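Local coordinates for protein NAD-dependent L-serine dehydrogenase (Pseudomonas aeruginosa, PDB 3OBB) that oxidises L-serine and methyl-L-serine with NAD(+) as acceptor, is possibly involved in serine catabolism, and acts weakly on beta-hydroxyisobutyrate, at residues Q5-G10 with D55-A60; G12-P17 with G125-A130; P68-V73 with S97-T102; F137-D142 with R158-A163; E189-G194 with V289-F294. All coordinates share one frame; numbering follows the deposited sequence.

Contact 1 of 5, residues Q5-G10 with D55-A60; sequences QIAFIG and DAVQGA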
# COMPACT_ATOMS: atom_id res chain seq x y z
N GLN A 5 29.87 -36.02 -18.14
CA GLN A 5 28.68 -35.90 -18.98
C GLN A 5 27.55 -35.15 -18.26
O GLN A 5 27.00 -35.64 -17.26
CB GLN A 5 28.21 -37.27 -19.45
CG GLN A 5 26.98 -37.25 -20.36
CD GLN A 5 27.28 -36.69 -21.74
OE1 GLN A 5 28.11 -37.22 -22.48
NE2 GLN A 5 26.59 -35.62 -22.09
N ILE A 6 27.20 -33.97 -18.77
CA ILE A 6 26.11 -33.16 -18.23
C ILE A 6 24.85 -33.27 -19.10
O ILE A 6 24.94 -33.24 -20.33
CB ILE A 6 26.52 -31.66 -18.11
CG1 ILE A 6 27.44 -31.42 -16.91
CG2 ILE A 6 25.30 -30.78 -17.90
CD1 ILE A 6 28.80 -32.09 -16.96
N ALA A 7 23.69 -33.44 -18.48
CA ALA A 7 22.43 -33.24 -19.19
C ALA A 7 21.89 -31.85 -18.81
O ALA A 7 21.86 -31.51 -17.63
CB ALA A 7 21.43 -34.34 -18.86
N PHE A 8 21.53 -31.04 -19.81
CA PHE A 8 21.00 -29.69 -19.56
C PHE A 8 19.58 -29.61 -20.12
O PHE A 8 19.36 -29.74 -21.34
CB PHE A 8 21.91 -28.60 -20.17
CG PHE A 8 21.86 -27.27 -19.46
CD1 PHE A 8 20.74 -26.44 -19.56
CD2 PHE A 8 22.94 -26.84 -18.71
CE1 PHE A 8 20.70 -25.21 -18.90
CE2 PHE A 8 22.92 -25.59 -18.06
CZ PHE A 8 21.80 -24.78 -18.15
N ILE A 9 18.63 -29.43 -19.23
CA ILE A 9 17.23 -29.35 -19.62
C ILE A 9 16.78 -27.88 -19.49
O ILE A 9 16.82 -27.29 -18.41
CB ILE A 9 16.35 -30.35 -18.80
CG1 ILE A 9 16.75 -31.80 -19.14
CG2 ILE A 9 14.87 -30.18 -19.08
CD1 ILE A 9 17.48 -32.51 -18.02
N GLY A 10 16.38 -27.30 -20.62
CA GLY A 10 15.89 -25.93 -20.64
C GLY A 10 16.92 -25.03 -21.25
O GLY A 10 17.95 -24.73 -20.63
N ASP A 55 15.62 -38.96 -22.03
CA ASP A 55 16.75 -39.45 -22.84
C ASP A 55 18.09 -38.82 -22.47
O ASP A 55 19.13 -39.53 -22.46
CB ASP A 55 16.48 -39.26 -24.33
CG ASP A 55 17.65 -39.75 -25.21
OD1 ASP A 55 17.91 -40.98 -25.26
OD2 ASP A 55 18.30 -38.89 -25.86
N ALA A 56 18.04 -37.51 -22.15
CA ALA A 56 19.22 -36.68 -21.88
C ALA A 56 20.02 -37.16 -20.67
O ALA A 56 21.24 -37.45 -20.77
CB ALA A 56 18.80 -35.22 -21.68
N VAL A 57 19.29 -37.26 -19.53
CA VAL A 57 19.86 -37.73 -18.26
C VAL A 57 20.37 -39.18 -18.34
O VAL A 57 21.12 -39.62 -17.47
CB VAL A 57 18.83 -37.60 -17.09
CG1 VAL A 57 18.08 -36.26 -17.17
CG2 VAL A 57 17.85 -38.79 -17.07
N GLN A 58 20.01 -39.91 -19.40
CA GLN A 58 20.39 -41.32 -19.50
C GLN A 58 21.85 -41.62 -19.89
O GLN A 58 22.13 -42.67 -20.46
CB GLN A 58 19.39 -42.11 -20.38
CG GLN A 58 17.98 -42.31 -19.77
CD GLN A 58 17.97 -43.14 -18.48
OE1 GLN A 58 17.73 -44.36 -18.51
NE2 GLN A 58 18.20 -42.48 -17.33
N GLY A 59 22.78 -40.73 -19.58
CA GLY A 59 24.21 -41.09 -19.55
C GLY A 59 25.00 -40.25 -18.56
O GLY A 59 26.21 -40.45 -18.39
N ALA A 60 24.29 -39.35 -17.87
CA ALA A 60 24.85 -38.18 -17.19
C ALA A 60 25.39 -38.34 -15.77
O ALA A 60 24.79 -39.02 -14.94
CB ALA A 60 23.84 -37.04 -17.22

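Contact 2 of 5, residues G12-P17 with G125-A130; sequences GHMGAP and GGTAGA. With ACT (acetate ion), chain B; EDO (1,2-ethanediol), chain E.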
# COMPACT_ATOMS: atom_id res chain seq x y z
N GLY A 12 16.23 -21.76 -22.61
CA GLY A 12 15.59 -20.49 -22.86
C GLY A 12 16.62 -19.37 -22.72
O GLY A 12 17.83 -19.58 -22.92
N HIS A 13 16.10 -18.20 -22.36
CA HIS A 13 16.85 -16.96 -22.23
C HIS A 13 18.12 -17.12 -21.39
O HIS A 13 19.19 -16.61 -21.74
CB HIS A 13 15.93 -15.93 -21.53
CG HIS A 13 16.18 -14.51 -21.93
ND1 HIS A 13 16.17 -13.47 -21.03
CD2 HIS A 13 16.42 -13.96 -23.15
CE1 HIS A 13 16.40 -12.33 -21.67
NE2 HIS A 13 16.55 -12.60 -22.96
N MSE A 14 17.96 -17.82 -20.27
CA MSE A 14 19.04 -18.06 -19.35
C MSE A 14 19.71 -19.42 -19.61
O MSE A 14 20.95 -19.52 -19.56
CB MSE A 14 18.50 -17.98 -17.94
CG MSE A 14 17.83 -16.64 -17.63
SE MSE A 14 19.12 -15.22 -17.55
CE MSE A 14 19.97 -15.69 -15.86
N GLY A 15 18.90 -20.45 -19.89
CA GLY A 15 19.41 -21.79 -20.11
C GLY A 15 20.43 -21.90 -21.25
O GLY A 15 21.50 -22.53 -21.11
N ALA A 16 20.10 -21.31 -22.38
CA ALA A 16 21.01 -21.38 -23.53
C ALA A 16 22.44 -20.88 -23.23
O ALA A 16 23.39 -21.63 -23.39
CB ALA A 16 20.43 -20.69 -24.78
N PRO A 17 22.58 -19.62 -22.78
CA PRO A 17 23.96 -19.17 -22.53
C PRO A 17 24.65 -19.88 -21.36
O PRO A 17 25.86 -20.05 -21.40
CB PRO A 17 23.82 -17.65 -22.25
CG PRO A 17 22.42 -17.45 -21.84
CD PRO A 17 21.60 -18.55 -22.53
N GLY A 125 21.29 -12.14 -12.03
CA GLY A 125 22.12 -11.61 -13.07
C GLY A 125 21.35 -11.63 -14.39
O GLY A 125 20.25 -12.19 -14.52
N GLY A 126 21.91 -11.01 -15.39
CA GLY A 126 21.13 -10.92 -16.59
C GLY A 126 21.30 -12.07 -17.55
O GLY A 126 22.16 -12.93 -17.38
N THR A 127 20.48 -12.03 -18.59
CA THR A 127 20.77 -12.70 -19.84
C THR A 127 22.23 -12.42 -20.18
O THR A 127 22.92 -13.26 -20.75
CB THR A 127 19.81 -12.15 -20.90
OG1 THR A 127 19.14 -13.23 -21.53
CG2 THR A 127 20.50 -11.22 -21.97
N ALA A 128 22.66 -11.21 -19.83
CA ALA A 128 24.05 -10.73 -19.92
C ALA A 128 24.99 -11.46 -18.94
O ALA A 128 26.12 -11.80 -19.29
CB ALA A 128 24.09 -9.20 -19.65
N GLY A 129 24.54 -11.64 -17.70
CA GLY A 129 25.32 -12.39 -16.71
C GLY A 129 25.45 -13.84 -17.13
O GLY A 129 26.52 -14.44 -17.06
N ALA A 130 24.34 -14.40 -17.61
CA ALA A 130 24.35 -15.76 -18.08
C ALA A 130 25.35 -15.92 -19.22
O ALA A 130 26.13 -16.88 -19.21
CB ALA A 130 22.98 -16.17 -18.51
C ACT B . 15.69 -13.42 -17.44
O ACT B . 15.98 -12.21 -17.62
OXT ACT B . 15.40 -14.09 -18.47
CH3 ACT B . 15.68 -14.03 -16.07
C1 EDO E . 12.19 -18.33 -23.99
O1 EDO E . 13.26 -17.62 -24.65
C2 EDO E . 12.06 -17.91 -22.52
O2 EDO E . 13.25 -18.15 -21.75

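Contact 3 of 5, residues P68-V73 with S97-T102; sequences PASQHV and STIAPT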
# COMPACT_ATOMS: atom_id res chain seq x y z
N PRO A 68 11.20 -22.13 -17.42
CA PRO A 68 10.46 -20.92 -17.07
C PRO A 68 9.35 -21.04 -15.99
O PRO A 68 9.15 -20.07 -15.23
CB PRO A 68 9.89 -20.45 -18.43
CG PRO A 68 10.48 -21.40 -19.46
CD PRO A 68 10.80 -22.64 -18.75
N ALA A 69 8.66 -22.19 -15.87
CA ALA A 69 7.53 -22.28 -14.92
C ALA A 69 7.73 -23.14 -13.65
O ALA A 69 8.27 -24.25 -13.70
CB ALA A 69 6.24 -22.66 -15.65
N SER A 70 7.26 -22.60 -12.53
CA SER A 70 7.28 -23.25 -11.19
C SER A 70 6.54 -24.63 -11.14
O SER A 70 7.02 -25.59 -10.51
CB SER A 70 6.78 -22.26 -10.09
OG SER A 70 7.03 -22.68 -8.74
N GLN A 71 5.39 -24.73 -11.80
CA GLN A 71 4.67 -26.01 -11.85
C GLN A 71 4.84 -26.74 -13.20
O GLN A 71 4.13 -27.70 -13.50
CB GLN A 71 3.20 -25.87 -11.39
CG GLN A 71 2.99 -24.99 -10.12
CD GLN A 71 3.26 -25.71 -8.77
OE1 GLN A 71 4.18 -25.34 -8.01
NE2 GLN A 71 2.43 -26.72 -8.46
N HIS A 72 5.80 -26.28 -14.00
CA HIS A 72 6.39 -27.09 -15.06
C HIS A 72 7.47 -27.98 -14.44
O HIS A 72 7.51 -29.18 -14.67
CB HIS A 72 7.06 -26.21 -16.11
CG HIS A 72 6.42 -26.24 -17.47
ND1 HIS A 72 5.51 -27.21 -17.85
CD2 HIS A 72 6.62 -25.46 -18.56
CE1 HIS A 72 5.15 -27.00 -19.10
NE2 HIS A 72 5.81 -25.95 -19.56
N VAL A 73 8.36 -27.34 -13.67
CA VAL A 73 9.54 -27.97 -13.08
C VAL A 73 9.21 -29.18 -12.18
O VAL A 73 9.86 -30.23 -12.25
CB VAL A 73 10.35 -26.90 -12.29
CG1 VAL A 73 11.20 -27.51 -11.19
CG2 VAL A 73 11.23 -26.07 -13.24
N SER A 97 16.11 -23.29 -11.83
CA SER A 97 14.95 -22.48 -12.10
C SER A 97 14.61 -21.70 -10.85
O SER A 97 15.06 -22.03 -9.75
CB SER A 97 13.76 -23.37 -12.45
OG SER A 97 14.08 -24.16 -13.58
N THR A 98 13.78 -20.69 -11.01
CA THR A 98 13.21 -20.01 -9.87
C THR A 98 11.81 -20.53 -9.66
O THR A 98 10.93 -20.35 -10.53
CB THR A 98 13.23 -18.48 -10.07
OG1 THR A 98 14.60 -18.06 -10.17
CG2 THR A 98 12.58 -17.78 -8.89
N ILE A 99 11.62 -21.16 -8.51
CA ILE A 99 10.36 -21.80 -8.17
C ILE A 99 10.11 -21.57 -6.69
O ILE A 99 11.03 -21.25 -5.96
CB ILE A 99 10.39 -23.32 -8.51
CG1 ILE A 99 11.38 -24.08 -7.61
CG2 ILE A 99 10.72 -23.52 -9.99
CD1 ILE A 99 11.43 -25.61 -7.86
N ALA A 100 8.87 -21.72 -6.26
CA ALA A 100 8.53 -21.55 -4.86
C ALA A 100 9.38 -22.48 -3.98
O ALA A 100 9.61 -23.64 -4.33
CB ALA A 100 7.05 -21.78 -4.63
N PRO A 101 9.94 -21.94 -2.87
CA PRO A 101 10.68 -22.74 -1.92
C PRO A 101 9.98 -24.03 -1.50
O PRO A 101 10.65 -25.05 -1.39
CB PRO A 101 10.82 -21.78 -0.72
CG PRO A 101 10.94 -20.48 -1.36
CD PRO A 101 9.98 -20.51 -2.51
N THR A 102 8.67 -23.97 -1.25
CA THR A 102 7.90 -25.16 -0.86
C THR A 102 8.11 -26.21 -1.94
O THR A 102 8.53 -27.33 -1.66
CB THR A 102 6.39 -24.87 -0.65
OG1 THR A 102 6.21 -23.98 0.46
CG2 THR A 102 5.62 -26.15 -0.34
O HOH W 1 11.01 -19.12 -12.97

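Contact 4 of 5, residues F137-D142 with R158-A163; sequences FMVGGD and RNIFHA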
# COMPACT_ATOMS: atom_id res chain seq x y z
N PHE A 137 24.90 -17.55 -8.00
CA PHE A 137 24.08 -18.67 -7.64
C PHE A 137 23.75 -18.55 -6.20
O PHE A 137 24.61 -18.19 -5.39
CB PHE A 137 24.82 -19.98 -7.92
CG PHE A 137 24.97 -20.28 -9.38
CD1 PHE A 137 26.07 -19.80 -10.09
CD2 PHE A 137 24.01 -21.05 -10.04
CE1 PHE A 137 26.24 -20.10 -11.43
CE2 PHE A 137 24.15 -21.35 -11.39
CZ PHE A 137 25.28 -20.89 -12.10
N MSE A 138 22.51 -18.89 -5.87
CA MSE A 138 22.06 -18.93 -4.47
C MSE A 138 21.60 -20.35 -4.18
O MSE A 138 20.62 -20.84 -4.74
CB MSE A 138 20.94 -17.93 -4.24
CG MSE A 138 21.37 -16.52 -4.56
SE MSE A 138 19.87 -15.28 -4.48
CE MSE A 138 20.77 -13.64 -5.01
N VAL A 139 22.34 -21.01 -3.31
CA VAL A 139 22.33 -22.47 -3.29
C VAL A 139 21.79 -23.00 -1.97
O VAL A 139 22.31 -22.66 -0.91
CB VAL A 139 23.76 -22.98 -3.52
CG1 VAL A 139 23.84 -24.49 -3.41
CG2 VAL A 139 24.26 -22.51 -4.88
N GLY A 140 20.76 -23.83 -2.04
CA GLY A 140 20.31 -24.62 -0.90
C GLY A 140 20.66 -26.09 -1.06
O GLY A 140 20.64 -26.60 -2.18
N GLY A 141 20.97 -26.76 0.05
CA GLY A 141 21.35 -28.17 0.05
C GLY A 141 22.58 -28.50 0.88
O GLY A 141 23.11 -27.65 1.57
N ASP A 142 23.01 -29.76 0.80
CA ASP A 142 24.15 -30.27 1.58
C ASP A 142 25.46 -29.67 1.08
O ASP A 142 25.67 -29.56 -0.13
CB ASP A 142 24.23 -31.80 1.51
CG ASP A 142 23.00 -32.48 2.10
OD1 ASP A 142 22.83 -33.71 1.90
OD2 ASP A 142 22.20 -31.80 2.77
N ARG A 158 29.84 -16.40 -11.01
CA ARG A 158 30.92 -15.77 -10.28
C ARG A 158 30.70 -15.84 -8.78
O ARG A 158 31.44 -16.54 -8.11
CB ARG A 158 31.20 -14.35 -10.79
CG ARG A 158 32.17 -13.55 -9.90
CD ARG A 158 33.00 -12.54 -10.71
NE ARG A 158 32.21 -11.41 -11.19
CZ ARG A 158 32.52 -10.68 -12.27
NH1 ARG A 158 31.73 -9.68 -12.63
NH2 ARG A 158 33.62 -10.96 -12.98
N ASN A 159 29.72 -15.13 -8.23
CA ASN A 159 29.46 -15.28 -6.80
C ASN A 159 28.65 -16.53 -6.52
O ASN A 159 27.60 -16.73 -7.12
CB ASN A 159 28.72 -14.08 -6.22
CG ASN A 159 29.60 -12.87 -6.11
OD1 ASN A 159 30.84 -12.98 -6.15
ND2 ASN A 159 28.98 -11.69 -5.98
N ILE A 160 29.13 -17.35 -5.60
CA ILE A 160 28.41 -18.56 -5.26
C ILE A 160 28.14 -18.56 -3.77
O ILE A 160 29.05 -18.70 -2.95
CB ILE A 160 29.14 -19.87 -5.76
CG1 ILE A 160 29.42 -19.77 -7.26
CG2 ILE A 160 28.29 -21.09 -5.50
CD1 ILE A 160 30.70 -20.37 -7.66
N PHE A 161 26.87 -18.39 -3.43
CA PHE A 161 26.48 -18.36 -2.04
C PHE A 161 25.78 -19.63 -1.63
O PHE A 161 24.89 -20.09 -2.35
CB PHE A 161 25.56 -17.16 -1.78
CG PHE A 161 26.21 -15.84 -2.04
CD1 PHE A 161 25.93 -15.14 -3.22
CD2 PHE A 161 27.08 -15.28 -1.12
CE1 PHE A 161 26.50 -13.91 -3.46
CE2 PHE A 161 27.68 -14.04 -1.37
CZ PHE A 161 27.39 -13.36 -2.56
N HIS A 162 26.20 -20.19 -0.50
CA HIS A 162 25.47 -21.28 0.15
C HIS A 162 24.48 -20.61 1.08
O HIS A 162 24.86 -20.14 2.15
CB HIS A 162 26.44 -22.16 0.95
CG HIS A 162 25.87 -23.46 1.40
ND1 HIS A 162 24.67 -23.96 0.93
CD2 HIS A 162 26.36 -24.40 2.24
CE1 HIS A 162 24.43 -25.13 1.49
NE2 HIS A 162 25.44 -25.42 2.29
N ALA A 163 23.23 -20.51 0.63
CA ALA A 163 22.21 -19.79 1.34
C ALA A 163 21.70 -20.55 2.57
O ALA A 163 21.24 -19.94 3.54
CB ALA A 163 21.07 -19.47 0.40

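Contact 5 of 5, residues E189-G194 with V289-F294; sequences EAMALG and VVQKLF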
# COMPACT_ATOMS: atom_id res chain seq x y z
N GLU A 189 9.76 6.31 -8.42
CA GLU A 189 8.84 7.28 -7.84
C GLU A 189 9.61 8.49 -7.29
O GLU A 189 9.11 9.63 -7.35
CB GLU A 189 7.97 6.62 -6.75
CG GLU A 189 8.47 6.77 -5.35
CD GLU A 189 7.52 6.10 -4.30
OE1 GLU A 189 6.54 5.43 -4.70
OE2 GLU A 189 7.78 6.27 -3.08
N ALA A 190 10.81 8.23 -6.76
CA ALA A 190 11.66 9.32 -6.23
C ALA A 190 12.16 10.18 -7.39
O ALA A 190 12.08 11.41 -7.31
CB ALA A 190 12.83 8.75 -5.44
N MSE A 191 12.61 9.56 -8.47
CA MSE A 191 13.09 10.29 -9.67
C MSE A 191 11.99 11.20 -10.23
O MSE A 191 12.22 12.37 -10.56
CB MSE A 191 13.54 9.31 -10.78
CG MSE A 191 14.83 8.49 -10.46
SE MSE A 191 16.41 9.63 -10.30
CE MSE A 191 16.40 10.45 -12.09
N ALA A 192 10.78 10.66 -10.31
CA ALA A 192 9.64 11.38 -10.88
C ALA A 192 9.23 12.54 -9.98
O ALA A 192 8.96 13.64 -10.44
CB ALA A 192 8.47 10.41 -11.11
N LEU A 193 9.24 12.29 -8.67
CA LEU A 193 8.94 13.36 -7.70
C LEU A 193 9.95 14.54 -7.84
O LEU A 193 9.55 15.72 -7.93
CB LEU A 193 8.90 12.77 -6.29
CG LEU A 193 8.61 13.72 -5.11
CD1 LEU A 193 7.29 14.53 -5.33
CD2 LEU A 193 8.64 12.96 -3.76
N GLY A 194 11.24 14.22 -7.83
CA GLY A 194 12.28 15.25 -7.97
C GLY A 194 12.14 16.05 -9.26
O GLY A 194 12.11 17.30 -9.24
N VAL A 289 10.32 -0.33 -16.59
CA VAL A 289 9.16 0.31 -17.24
C VAL A 289 8.12 0.80 -16.21
O VAL A 289 7.26 1.66 -16.51
CB VAL A 289 8.51 -0.63 -18.29
CG1 VAL A 289 7.60 -1.71 -17.61
CG2 VAL A 289 7.74 0.17 -19.33
N VAL A 290 8.26 0.31 -14.98
CA VAL A 290 7.45 0.81 -13.88
C VAL A 290 7.55 2.34 -13.80
O VAL A 290 6.62 2.97 -13.33
CB VAL A 290 7.83 0.07 -12.54
CG1 VAL A 290 9.16 0.58 -11.97
CG2 VAL A 290 6.71 0.13 -11.50
N GLN A 291 8.67 2.91 -14.28
CA GLN A 291 8.85 4.37 -14.40
C GLN A 291 7.64 5.07 -15.04
O GLN A 291 7.29 6.17 -14.65
CB GLN A 291 10.14 4.73 -15.19
CG GLN A 291 10.56 6.24 -15.10
CD GLN A 291 10.90 6.67 -13.67
OE1 GLN A 291 12.03 6.54 -13.23
NE2 GLN A 291 9.91 7.19 -12.96
N LYS A 292 7.01 4.42 -16.02
CA LYS A 292 5.90 4.99 -16.77
C LYS A 292 4.65 5.27 -15.91
O LYS A 292 3.85 6.19 -16.22
CB LYS A 292 5.53 4.04 -17.91
CG LYS A 292 6.57 3.95 -19.03
CD LYS A 292 5.90 3.43 -20.31
CE LYS A 292 6.90 3.21 -21.44
NZ LYS A 292 7.13 4.57 -22.04
N LEU A 293 4.46 4.47 -14.87
CA LEU A 293 3.40 4.79 -13.89
C LEU A 293 3.52 6.22 -13.34
O LEU A 293 2.50 6.91 -13.14
CB LEU A 293 3.43 3.78 -12.73
CG LEU A 293 3.00 2.34 -13.05
CD1 LEU A 293 2.94 1.53 -11.76
CD2 LEU A 293 1.64 2.34 -13.76
N PHE A 294 4.75 6.70 -13.17
CA PHE A 294 5.01 7.99 -12.50
C PHE A 294 5.36 9.15 -13.40
O PHE A 294 5.22 10.31 -12.98
CB PHE A 294 6.12 7.82 -11.46
CG PHE A 294 5.93 6.62 -10.59
CD1 PHE A 294 6.71 5.49 -10.77
CD2 PHE A 294 4.95 6.63 -9.61
CE1 PHE A 294 6.54 4.38 -9.97
CE2 PHE A 294 4.75 5.51 -8.81
CZ PHE A 294 5.55 4.38 -9.00

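Contact 1 of 5, residues Q5-G10 with D55-A60
Gln-5 meets Gly-59 and Ala-60 through CB and CG, with CG 3.8 Å from Gly-59 O, while its flat carboxamide turns back along its own strand, where NE2 makes a weak hydrogen bond to Ile-6 O. The ring of Phe-8 belongs to the other side of the sheet; Gly-10 O lies in plane at its edge, and helix 15-24 packs on it. Strand 5-9 is the first strand of the Rossmann fold and leads to Gly-10, the first glycine of the dinucleotide-binding turn; residues 55-60 run from the end of helix 53-57 toward the neighbouring strand 62-65.

Ala-7 is the centre of the apolar contact. Its CB stands 4.0 Å from Ala-56 CB and, at the same distance, from Ala-60 CB, and it comes still nearer to backbone, 3.6 Å from Ala-56 C. The small methyls of Ala-7, Ala-56 and Ala-60 let the strand and residues 55-60 come this close. Ala-60 CB also lies 3.5 Å from Gln-5 O. Farther along, Ile-9 and Val-57 cross obliquely; with chi1 at -42°, Val-57 holds CG1 anti to its carbonyl carbon, 3.9 Å from Ile-9 CD1.

Contact 2 of 5, residues G12-P17 with G125-A130
His-13 and Met-14 lie in the glycine-rich turn of the Rossmann fold, within the NAD(+)-binding residues, and both meet the start of helix 127-132 at Thr-127. Over one face of the imidazole sits Thr-127 CB, 3.9 Å from the ring centroid and 27° off the normal, a CH-pi contact with the two side chains at about a right angle. The position of Thr-127 OG1 is less certain. Met-14, a selenomethionine, reaches across the helix start: its SE is 3.6 Å from Thr-127 N, just after the N-cap residue Gly-126. Bends at chi2 and chi3 bring the methyl CE 4.0 Å from Ala-130 CB. Pro-17 CG also meets Ala-130 CB, at 3.6 Å.

Two small molecules, probably from the crystallisation liquor, also bond to His-13. Acetate OXT accepts from His-13 ND1 at 2.7 Å near the ring plane, on an edge of the ring. Ethanediol O2 takes the backbone N-H of His-13 almost straight, at 2.9 Å between His-13 N and O2 and an angle of 178°.

Farther out, Leu-135 of strand 135-140 touches both Met-14 and Ala-130. Within the turn, Ala-16 N gives a hydrogen bond to Gly-12 O (2.9 Å).

Contact 3 of 5, residues P68-V73 with S97-T102
The backbones come nearest at Ser-70 and Ile-99, whose CA atoms are 4.6 Å apart, where the first turn of helix 70-78 meets an extended chain entering helix 101-112. Ser-70 turns its hydroxyl, OG anti to the backbone N (chi1 -167°), against that extended chain. There OG accepts the N-H of Ala-100, the N-cap residue of the next helix, with 3.2 Å between OG and Ala-100 N and a nearly straight angle of 164°. The same OG lies 3.4 Å from Ile-99 CB.

Both segments follow strands of the Rossmann domain, 62-65 and 92-95, and so border the cofactor cleft: Pro-68 and Thr-98 are NAD(+)-binding residues. One water joins their carbonyls, donating to Pro-68 O at 3.1 Å and to Thr-98 O at 2.7 Å. The side chain of Thr-98 has another role, its OG1 hydrogen-bonded to NZ of the active-site Lys-173.

The two branches of Val-73 divide the work: CG1 makes an apolar contact with Ile-99 CD1 at 3.8 Å, the side chains crossing at about a right angle, and CG2 is in van der Waals contact with Ser-97 OG at 3.4 Å. That hydroxyl is held by Leu-67 N and the Glu-95 carboxylate, and Ile-107 of helix 101-112 touches both Val-73 and Ile-99.

Contact 4 of 5, residues F137-D142 with R158-A163
Backbone hydrogen bonds join residues 137-139 of strand 135-140 to strand 159-164 in parallel, with bridges Phe-137/Ile-160, Met-138/Phe-161 and Val-139/His-162. Phe-161 N reaches Phe-137 O at 3.0 Å and a near-straight 172°; Phe-137 N gives to Asn-159 O, also at 3.0 Å, and Val-139 N to Phe-161 O. The short strand axes approach to 4.6 Å, and their N-to-C directions differ by 29°.

Val-139 O takes two donors from opposite faces of its carbonyl plane. Ala-163 N comes at 2.8 Å, tilted from the plane, while His-162 ND1, at 3.3 Å, stands well above it. With CG anti to the backbone N (chi1 -167°), the imidazole swings toward strand 135-140, and Val-139 O lies in its ring plane, which helps to set the turn of the ring.

Apolar contacts divide by face. Phe-137, Val-139 and Ile-160 share one: Val-139 CG2 lies 4.3 Å from Ile-160 CG2, and helix 143-156 covers it through Phe-153 and Met-156. Met-138 and Phe-161 turn to the other face, where Ile-207 of the second subunit touches both and Met-138 also meets Lys-173.

The parallel strands, joined through helix 143-156, form a beta-alpha-beta crossover at the edge of the extended Rossmann sheet.

Contact 5 of 5, residues E189-G194 with V289-F294
Helix 168-196, the long helix of the C-terminal helical domain, is met here by the short, irregular helical turn at 291-294 near the C terminus, through Glu-189 and Ala-192 on one side and Phe-294 and Gln-291 on the other. Phe-294 is the principal side chain. Its ring lies flat against Glu-189, whose CB sits over the ring centre, 3.9 Å from the centroid and 9° off the normal, a clear CH-pi geometry. The opposite face is covered by Leu-293 CB, so the ring is sandwiched. A chi1 of -47° leaves CG of Phe-294 beside the backbone N, with the ring over Glu-189 CB, and Phe-294 CB meets Ala-192 CB at 3.5 Å. Ala-192 CB is also 3.8 Å from Phe-294 O.

Gln-291 approaches from one turn earlier. Its chain leaves with CG anti to the backbone N and bends at chi2, and the carboxamide then lies alongside the helix: NE2 is 4.0 Å from Ala-192 CB, and OE1 is 4.0 Å from Met-191 CB. The amide is held by a hydrogen bond from NE2 to Ala-188 O. Met-191, a selenomethionine, carries its far end away to helix 201-209.

The carboxylate of Glu-189 leaves the contact, each oxygen taking a backbone N-H, of Met-266 and Gly-267 of the second subunit, at the start of that subunit's helix 265-279; this setting would probably favour a charged carboxylate. The arrangement is consistent with the helical C-terminal domain of the 3-hydroxyisobutyrate dehydrogenase family, which here also meets the second subunit.

Overall arrangement
From the N terminus, strand 5-9 opens contact 1, which residues 55-60 close after the first strands and helices of the Rossmann domain. Contact 2 opens just after strand 5-9 and so crosses contact 1, touching it where Phe-8 CE1 lies 3.6 Å from Gly-15 O; residues 125-130 close it, joining the glycine-rich turn to helix 127-132. Nested inside that loop, contact 3 joins the chain after strand 62-65 to that after strand 92-95. Contact 4 follows in series, closing a short loop at the edge of the sheet that includes strand 5-9. Contact 5, centred about 34 Å from contact 4, joins residues 289-294 to helix 168-196, closing a helical loop; both touch the second subunit.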